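Local atomic coordinates of plasmid pRiA4b Orf3-like domain-containing protein (Methanosarcina mazei, PDB entry 2I1S), a protein that is of unknown function but belongs to the family of plasmid pRiA4b ORF-3-like proteins. Residues Q27-K39 against S84-L96. Residues are numbered along the deposited sequence; the frame is centred on the assembly and turned at random.
Sequences QVPENYTFLDLHK and SEKKAKLSDYFTL
Phe-34 drives its ring into the 84-96 segment, and Leu-90 meets it over one face: CD2 of Leu-90 sits 3.7 Å from the centroid of the Phe-34 ring, 8° off the normal, a CH-pi contact. The ring edge turns toward the face of Tyr-93, an offset edge-to-face pair with planes at 85°, while Ala-88 CB lies 3.7 Å from Phe-34 CD2. CG anti to the carbonyl carbon (chi1 -76°) carries the ring in against Leu-90 and Tyr-93, where CZ also reaches Phe-94 CE1. Replacing Phe-34 by an alanine would probably open a gap between Leu-90 and Tyr-93 and leave the Tyr-93 face without its aromatic mate. The other Leu-90 methyl, CD1, packs on Tyr-32 CB at 3.7 Å and on Val-28.

Backbone bonds fix this register. Leu-90 N gives a nearly straight bond to Tyr-32 O (2.9 Å) and Phe-34 N donates to Ala-88 O (3.0 Å); together they make a single beta bridge between Thr-33 and Lys-89. At the next residue, Leu-35 N bonds to Glu-85 O (3.1 Å), approaching from above the carbonyl plane. The Glu-85 side chain crosses Leu-35, OE2 3.8 Å from Leu-35 CD1, with OE1 hydrogen-bonded to His-53.

Farther out, Ile-68 and Phe-55, from neighbouring sheet strands, pack against Phe-34, and Tyr-93 OH is tied to Asp-66. Thr-33 and Asp-36 close a capping box: Thr-33 N donates to Asp-36 OD2, and Asp-36 N returns a weak bond to Thr-33 OG1. This is a capped helix N-terminus, entered from strand 22-29 and pinned by an aromatic-aliphatic cluster to the loop after edge strand 82-84.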
ATOM      1  N   GLN A  27       9.983  -3.854   5.183  1.00 32.14           N
ATOM      2  CA  GLN A  27      10.115  -5.085   5.982  1.00 31.86           C
ATOM      3  C   GLN A  27       9.288  -4.980   7.273  1.00 32.32           C
ATOM      4  O   GLN A  27       9.378  -3.989   8.013  1.00 32.34           O
ATOM      5  CB  GLN A  27      11.570  -5.390   6.267  1.00 31.35           C
ATOM      6  CG  GLN A  27      12.450  -5.504   5.014  1.00 32.03           C
ATOM      7  CD  GLN A  27      13.910  -5.652   5.362  1.00 34.23           C
ATOM      8  OE1 GLN A  27      14.233  -6.038   6.486  1.00 36.55           O
ATOM      9  NE2 GLN A  27      14.810  -5.359   4.408  1.00 33.15           N
ATOM     10  N   VAL A  28       8.471  -5.987   7.547  1.00 32.44           N
ATOM     11  CA  VAL A  28       7.616  -5.932   8.743  1.00 33.46           C
ATOM     12  C   VAL A  28       7.882  -7.096   9.727  1.00 33.84           C
ATOM     13  O   VAL A  28       8.278  -8.166   9.292  1.00 34.01           O
ATOM     14  CB  VAL A  28       6.091  -5.843   8.367  1.00 32.59           C
ATOM     15  CG1 VAL A  28       5.801  -4.546   7.657  1.00 33.22           C
ATOM     16  CG2 VAL A  28       5.663  -7.018   7.511  1.00 32.70           C
ATOM     17  N   PRO A  29       7.681  -6.874  11.054  1.00 34.36           N
ATOM     18  CA  PRO A  29       7.746  -8.001  11.977  1.00 34.61           C
ATOM     19  C   PRO A  29       6.808  -9.119  11.542  1.00 35.30           C
ATOM     20  O   PRO A  29       5.666  -8.850  11.100  1.00 35.39           O
ATOM     21  CB  PRO A  29       7.272  -7.395  13.319  1.00 34.60           C
ATOM     22  CG  PRO A  29       7.661  -5.952  13.230  1.00 34.12           C
ATOM     23  CD  PRO A  29       7.433  -5.601  11.769  1.00 34.35           C
ATOM     24  N   GLU A  30       7.291 -10.354  11.664  1.00 35.47           N
ATOM     25  CA  GLU A  30       6.507 -11.535  11.324  1.00 36.57           C
ATOM     26  C   GLU A  30       5.211 -11.654  12.149  1.00 37.07           C
ATOM     27  O   GLU A  30       4.222 -12.184  11.658  1.00 37.60           O
ATOM     28  CB  GLU A  30       7.367 -12.819  11.422  1.00 36.11           C
ATOM     29  CG  GLU A  30       7.850 -13.162  12.851  1.00 37.38           C
ATOM     30  CD  GLU A  30       8.557 -14.520  12.960  1.00 36.59           C
ATOM     31  OE1 GLU A  30       8.381 -15.374  12.053  1.00 36.71           O
ATOM     32  OE2 GLU A  30       9.286 -14.722  13.965  1.00 37.16           O
ATOM     33  N   ASN A  31       5.204 -11.134  13.381  1.00 37.64           N
ATOM     34  CA  ASN A  31       4.030 -11.255  14.257  1.00 37.98           C
ATOM     35  C   ASN A  31       2.940 -10.174  14.038  1.00 37.46           C
ATOM     36  O   ASN A  31       1.968 -10.048  14.817  1.00 37.29           O
ATOM     37  CB  ASN A  31       4.461 -11.361  15.733  1.00 38.18           C
ATOM     38  CG  ASN A  31       5.040 -10.049  16.281  1.00 40.92           C
ATOM     39  OD1 ASN A  31       5.433  -9.140  15.520  1.00 43.81           O
ATOM     40  ND2 ASN A  31       5.099  -9.949  17.613  1.00 41.88           N
ATOM     41  N   TYR A  32       3.122  -9.406  12.980  1.00 36.95           N
ATOM     42  CA  TYR A  32       2.196  -8.358  12.577  1.00 36.89           C
ATOM     43  C   TYR A  32       0.826  -8.891  12.242  1.00 36.82           C
ATOM     44  O   TYR A  32       0.707  -9.960  11.641  1.00 37.00           O
ATOM     45  CB  TYR A  32       2.744  -7.608  11.362  1.00 37.14           C
ATOM     46  CG  TYR A  32       3.235  -6.204  11.669  1.00 36.39           C
ATOM     47  CD1 TYR A  32       3.704  -5.864  12.941  1.00 36.06           C
ATOM     48  CD2 TYR A  32       3.248  -5.227  10.673  1.00 34.48           C
ATOM     49  CE1 TYR A  32       4.136  -4.579  13.217  1.00 36.40           C
ATOM     50  CE2 TYR A  32       3.678  -3.960  10.931  1.00 34.37           C
ATOM     51  CZ  TYR A  32       4.130  -3.634  12.192  1.00 37.48           C
ATOM     52  OH  TYR A  32       4.544  -2.333  12.433  1.00 39.00           O
ATOM     53  N   THR A  33      -0.202  -8.145  12.673  1.00 36.61           N
ATOM     54  CA  THR A  33      -1.576  -8.422  12.304  1.00 36.33           C
ATOM     55  C   THR A  33      -1.823  -7.707  10.977  1.00 36.74           C
ATOM     56  O   THR A  33      -0.969  -6.941  10.507  1.00 37.69           O
ATOM     57  CB  THR A  33      -2.580  -7.929  13.371  1.00 36.06           C
ATOM     58  OG1 THR A  33      -2.520  -6.498  13.476  1.00 37.30           O
ATOM     59  CG2 THR A  33      -2.278  -8.525  14.732  1.00 34.03           C
ATOM     60  N   PHE A  34      -2.973  -7.961  10.354  1.00 36.75           N
ATOM     61  CA  PHE A  34      -3.379  -7.179   9.193  1.00 36.25           C
ATOM     62  C   PHE A  34      -3.636  -5.704   9.518  1.00 36.54           C
ATOM     63  O   PHE A  34      -3.382  -4.856   8.680  1.00 37.80           O
ATOM     64  CB  PHE A  34      -4.521  -7.859   8.432  1.00 35.41           C
ATOM     65  CG  PHE A  34      -4.053  -9.031   7.604  1.00 34.87           C
ATOM     66  CD1 PHE A  34      -3.860  -8.900   6.230  1.00 34.11           C
ATOM     67  CD2 PHE A  34      -3.734 -10.239   8.206  1.00 32.52           C
ATOM     68  CE1 PHE A  34      -3.391  -9.988   5.464  1.00 35.29           C
ATOM     69  CE2 PHE A  34      -3.261 -11.318   7.449  1.00 34.25           C
ATOM     70  CZ  PHE A  34      -3.094 -11.199   6.079  1.00 32.77           C
ATOM     71  N   LEU A  35      -4.085  -5.382  10.730  1.00 36.85           N
ATOM     72  CA  LEU A  35      -4.263  -3.975  11.093  1.00 36.89           C
ATOM     73  C   LEU A  35      -2.932  -3.244  10.993  1.00 36.88           C
ATOM     74  O   LEU A  35      -2.846  -2.192  10.364  1.00 37.33           O
ATOM     75  CB  LEU A  35      -4.878  -3.809  12.489  1.00 36.52           C
ATOM     76  CG  LEU A  35      -5.138  -2.374  12.983  1.00 37.30           C
ATOM     77  CD1 LEU A  35      -6.031  -1.564  11.993  1.00 38.48           C
ATOM     78  CD2 LEU A  35      -5.779  -2.366  14.354  1.00 36.61           C
ATOM     79  N   ASP A  36      -1.914  -3.823  11.618  1.00 36.76           N
ATOM     80  CA  ASP A  36      -0.536  -3.340  11.578  1.00 37.40           C
ATOM     81  C   ASP A  36      -0.031  -3.095  10.164  1.00 37.53           C
ATOM     82  O   ASP A  36       0.631  -2.062   9.908  1.00 38.53           O
ATOM     83  CB  ASP A  36       0.392  -4.368  12.239  1.00 37.87           C
ATOM     84  CG  ASP A  36       0.238  -4.441  13.749  1.00 37.59           C
ATOM     85  OD1 ASP A  36      -0.120  -3.424  14.384  1.00 40.33           O
ATOM     86  OD2 ASP A  36       0.491  -5.528  14.307  1.00 38.73           O
ATOM     87  N   LEU A  37      -0.353  -4.026   9.257  1.00 36.88           N
ATOM     88  CA  LEU A  37      -0.015  -3.909   7.836  1.00 35.84           C
ATOM     89  C   LEU A  37      -0.802  -2.804   7.110  1.00 35.96           C
ATOM     90  O   LEU A  37      -0.225  -2.042   6.314  1.00 35.56           O
ATOM     91  CB  LEU A  37      -0.203  -5.260   7.137  1.00 35.97           C
ATOM     92  CG  LEU A  37       0.036  -5.331   5.619  1.00 35.54           C
ATOM     93  CD1 LEU A  37       1.498  -5.041   5.299  1.00 37.51           C
ATOM     94  CD2 LEU A  37      -0.415  -6.657   4.968  1.00 34.80           C
ATOM     95  N   HIS A  38      -2.113  -2.728   7.354  1.00 35.85           N
ATOM     96  CA  HIS A  38      -2.914  -1.595   6.878  1.00 35.80           C
ATOM     97  C   HIS A  38      -2.206  -0.286   7.199  1.00 36.26           C
ATOM     98  O   HIS A  38      -2.015   0.558   6.318  1.00 37.76           O
ATOM     99  CB  HIS A  38      -4.304  -1.620   7.511  1.00 35.31           C
ATOM    100  CG  HIS A  38      -4.987  -0.285   7.536  1.00 34.40           C
ATOM    101  ND1 HIS A  38      -5.380   0.371   6.391  1.00 34.50           N
ATOM    102  CD2 HIS A  38      -5.374   0.504   8.570  1.00 35.00           C
ATOM    103  CE1 HIS A  38      -5.979   1.504   6.713  1.00 34.56           C
ATOM    104  NE2 HIS A  38      -5.982   1.610   8.030  1.00 36.82           N
ATOM    105  N   LYS A  39      -1.780  -0.124   8.451  1.00 36.11           N
ATOM    106  CA  LYS A  39      -1.089   1.109   8.874  1.00 35.97           C
ATOM    107  C   LYS A  39       0.255   1.358   8.186  1.00 35.43           C
ATOM    108  O   LYS A  39       0.667   2.503   8.053  1.00 35.63           O
ATOM    109  CB  LYS A  39      -0.924   1.159  10.383  1.00 35.11           C
ATOM    110  CG  LYS A  39      -2.225   1.263  11.108  1.00 37.07           C
ATOM    111  CD  LYS A  39      -2.003   1.149  12.586  1.00 39.82           C
ATOM    112  CE  LYS A  39      -3.323   1.265  13.329  1.00 44.10           C
ATOM    113  NZ  LYS A  39      -3.190   0.776  14.760  1.00 43.51           N
ATOM    114  N   SER A  84     -11.398 -10.734  11.059  1.00 43.30           N
ATOM    115  CA  SER A  84     -10.950  -9.544  11.799  1.00 43.80           C
ATOM    116  C   SER A  84      -9.465  -9.323  11.651  1.00 43.82           C
ATOM    117  O   SER A  84      -8.670 -10.176  12.020  1.00 45.13           O
ATOM    118  CB  SER A  84     -11.307  -9.644  13.293  1.00 44.09           C
ATOM    119  OG  SER A  84     -10.657  -8.641  14.057  1.00 43.86           O
ATOM    120  N   GLU A  85      -9.108  -8.167  11.113  1.00 42.90           N
ATOM    121  CA  GLU A  85      -7.730  -7.805  10.860  1.00 42.28           C
ATOM    122  C   GLU A  85      -6.923  -7.596  12.133  1.00 42.26           C
ATOM    123  O   GLU A  85      -5.707  -7.673  12.102  1.00 42.53           O
ATOM    124  CB  GLU A  85      -7.680  -6.533   9.983  1.00 42.17           C
ATOM    125  CG  GLU A  85      -8.349  -5.265  10.595  1.00 41.01           C
ATOM    126  CD  GLU A  85      -8.144  -4.018   9.733  1.00 42.07           C
ATOM    127  OE1 GLU A  85      -7.301  -4.059   8.826  1.00 42.31           O
ATOM    128  OE2 GLU A  85      -8.833  -2.996   9.938  1.00 43.53           O
ATOM    129  N   LYS A  86      -7.595  -7.270  13.238  1.00 42.30           N
ATOM    130  CA  LYS A  86      -6.920  -7.119  14.541  1.00 42.26           C
ATOM    131  C   LYS A  86      -6.472  -8.492  15.025  1.00 41.89           C
ATOM    132  O   LYS A  86      -5.474  -8.600  15.721  1.00 41.95           O
ATOM    133  CB  LYS A  86      -7.835  -6.479  15.611  1.00 42.00           C
ATOM    134  CG  LYS A  86      -8.160  -5.025  15.376  1.00 42.33           C
ATOM    135  CD  LYS A  86      -8.880  -4.412  16.561  1.00 43.21           C
ATOM    136  CE  LYS A  86      -9.015  -2.890  16.376  1.00 45.22           C
ATOM    137  NZ  LYS A  86      -9.895  -2.219  17.367  1.00 45.67           N
ATOM    138  N   LYS A  87      -7.232  -9.524  14.635  1.00 41.98           N
ATOM    139  CA  LYS A  87      -6.978 -10.929  14.970  1.00 41.84           C
ATOM    140  C   LYS A  87      -6.102 -11.677  13.962  1.00 41.86           C
ATOM    141  O   LYS A  87      -5.194 -12.394  14.357  1.00 41.77           O
ATOM    142  CB  LYS A  87      -8.313 -11.666  15.117  1.00 42.12           C
ATOM    143  CG  LYS A  87      -9.019 -11.361  16.435  1.00 42.85           C
ATOM    144  CD  LYS A  87     -10.500 -11.650  16.347  1.00 45.11           C
ATOM    145  CE  LYS A  87     -11.058 -11.977  17.723  1.00 47.17           C
ATOM    146  NZ  LYS A  87     -12.510 -12.215  17.619  1.00 48.95           N
ATOM    147  N   ALA A  88      -6.398 -11.520  12.670  1.00 42.58           N
ATOM    148  CA  ALA A  88      -5.667 -12.185  11.586  1.00 42.56           C
ATOM    149  C   ALA A  88      -4.196 -11.783  11.616  1.00 43.45           C
ATOM    150  O   ALA A  88      -3.860 -10.580  11.635  1.00 43.61           O
ATOM    151  CB  ALA A  88      -6.284 -11.854  10.263  1.00 41.71           C
ATOM    152  N   LYS A  89      -3.325 -12.790  11.661  1.00 43.75           N
ATOM    153  CA  LYS A  89      -1.884 -12.576  11.708  1.00 44.16           C
ATOM    154  C   LYS A  89      -1.294 -12.798  10.315  1.00 43.95           C
ATOM    155  O   LYS A  89      -1.720 -13.710   9.621  1.00 44.59           O
ATOM    156  CB  LYS A  89      -1.261 -13.551  12.711  1.00 44.36           C
ATOM    157  CG  LYS A  89      -1.580 -13.246  14.187  1.00 45.87           C
ATOM    158  CD  LYS A  89      -0.746 -12.046  14.703  1.00 47.07           C
ATOM    159  CE  LYS A  89      -0.310 -12.180  16.189  1.00 47.55           C
ATOM    160  NZ  LYS A  89      -1.215 -11.448  17.144  1.00 45.47           N
ATOM    161  N   LEU A  90      -0.324 -11.982   9.899  1.00 43.71           N
ATOM    162  CA  LEU A  90       0.352 -12.206   8.599  1.00 43.25           C
ATOM    163  C   LEU A  90       0.906 -13.615   8.475  1.00 43.22           C
ATOM    164  O   LEU A  90       0.763 -14.251   7.416  1.00 43.60           O
ATOM    165  CB  LEU A  90       1.499 -11.217   8.366  1.00 43.20           C
ATOM    166  CG  LEU A  90       1.160  -9.729   8.346  1.00 42.06           C
ATOM    167  CD1 LEU A  90       2.394  -8.917   7.910  1.00 40.53           C
ATOM    168  CD2 LEU A  90      -0.024  -9.448   7.465  1.00 40.37           C
ATOM    169  N   SER A  91       1.516 -14.082   9.571  1.00 43.00           N
ATOM    170  CA  SER A  91       2.143 -15.404   9.705  1.00 42.52           C
ATOM    171  C   SER A  91       1.188 -16.592   9.568  1.00 42.66           C
ATOM    172  O   SER A  91       1.625 -17.720   9.379  1.00 42.09           O
ATOM    173  CB  SER A  91       2.899 -15.499  11.039  1.00 42.43           C
ATOM    174  OG  SER A  91       2.023 -15.654  12.150  1.00 41.38           O
ATOM    175  N   ASP A  92      -0.109 -16.333   9.673  1.00 43.02           N
ATOM    176  CA  ASP A  92      -1.121 -17.351   9.417  1.00 43.30           C
ATOM    177  C   ASP A  92      -1.500 -17.455   7.935  1.00 43.17           C
ATOM    178  O   ASP A  92      -2.097 -18.456   7.518  1.00 42.97           O
ATOM    179  CB  ASP A  92      -2.358 -17.058  10.255  1.00 43.79           C
ATOM    180  CG  ASP A  92      -2.157 -17.407  11.733  1.00 45.77           C
ATOM    181  OD1 ASP A  92      -1.459 -18.413  12.033  1.00 44.77           O
ATOM    182  OD2 ASP A  92      -2.696 -16.662  12.591  1.00 48.09           O
ATOM    183  N   TYR A  93      -1.137 -16.433   7.150  1.00 42.81           N
ATOM    184  CA  TYR A  93      -1.520 -16.337   5.736  1.00 42.92           C
ATOM    185  C   TYR A  93      -0.371 -16.357   4.726  1.00 43.58           C
ATOM    186  O   TYR A  93      -0.406 -17.125   3.758  1.00 44.05           O
ATOM    187  CB  TYR A  93      -2.350 -15.084   5.494  1.00 42.56           C
ATOM    188  CG  TYR A  93      -3.788 -15.203   5.931  1.00 41.49           C
ATOM    189  CD1 TYR A  93      -4.757 -15.649   5.051  1.00 39.75           C
ATOM    190  CD2 TYR A  93      -4.175 -14.836   7.213  1.00 42.24           C
ATOM    191  CE1 TYR A  93      -6.072 -15.753   5.437  1.00 40.79           C
ATOM    192  CE2 TYR A  93      -5.491 -14.939   7.618  1.00 43.14           C
ATOM    193  CZ  TYR A  93      -6.443 -15.406   6.729  1.00 41.58           C
ATOM    194  OH  TYR A  93      -7.765 -15.509   7.116  1.00 40.32           O
ATOM    195  N   PHE A  94       0.618 -15.490   4.929  1.00 44.05           N
ATOM    196  CA  PHE A  94       1.754 -15.392   4.018  1.00 44.26           C
ATOM    197  C   PHE A  94       2.745 -16.527   4.243  1.00 44.32           C
ATOM    198  O   PHE A  94       3.230 -16.754   5.355  1.00 44.74           O
ATOM    199  CB  PHE A  94       2.486 -14.048   4.163  1.00 44.51           C
ATOM    200  CG  PHE A  94       1.729 -12.857   3.613  1.00 44.65           C
ATOM    201  CD1 PHE A  94       0.898 -12.101   4.443  1.00 44.41           C
ATOM    202  CD2 PHE A  94       1.903 -12.453   2.281  1.00 45.09           C
ATOM    203  CE1 PHE A  94       0.198 -10.993   3.947  1.00 45.21           C
ATOM    204  CE2 PHE A  94       1.229 -11.353   1.776  1.00 45.56           C
ATOM    205  CZ  PHE A  94       0.367 -10.609   2.618  1.00 44.80           C
ATOM    206  N   THR A  95       3.034 -17.246   3.170  1.00 44.33           N
ATOM    207  CA  THR A  95       4.128 -18.195   3.147  1.00 44.41           C
ATOM    208  C   THR A  95       4.788 -18.018   1.783  1.00 44.78           C
ATOM    209  O   THR A  95       4.355 -17.175   0.979  1.00 44.49           O
ATOM    210  CB  THR A  95       3.635 -19.660   3.332  1.00 44.55           C
ATOM    211  OG1 THR A  95       3.352 -20.253   2.057  1.00 43.86           O
ATOM    212  CG2 THR A  95       2.379 -19.716   4.233  1.00 44.36           C
ATOM    213  N   LEU A  96       5.825 -18.806   1.522  1.00 44.78           N
ATOM    214  CA  LEU A  96       6.511 -18.759   0.243  1.00 45.24           C
ATOM    215  C   LEU A  96       5.709 -19.401  -0.920  1.00 45.73           C
ATOM    216  O   LEU A  96       5.905 -19.021  -2.072  1.00 46.10           O
ATOM    217  CB  LEU A  96       7.942 -19.328   0.362  1.00 45.47           C
ATOM    218  CG  LEU A  96       8.913 -18.722   1.399  1.00 45.23           C
ATOM    219  CD1 LEU A  96      10.174 -19.584   1.536  1.00 44.93           C
ATOM    220  CD2 LEU A  96       9.293 -17.252   1.108  1.00 43.69           C
TER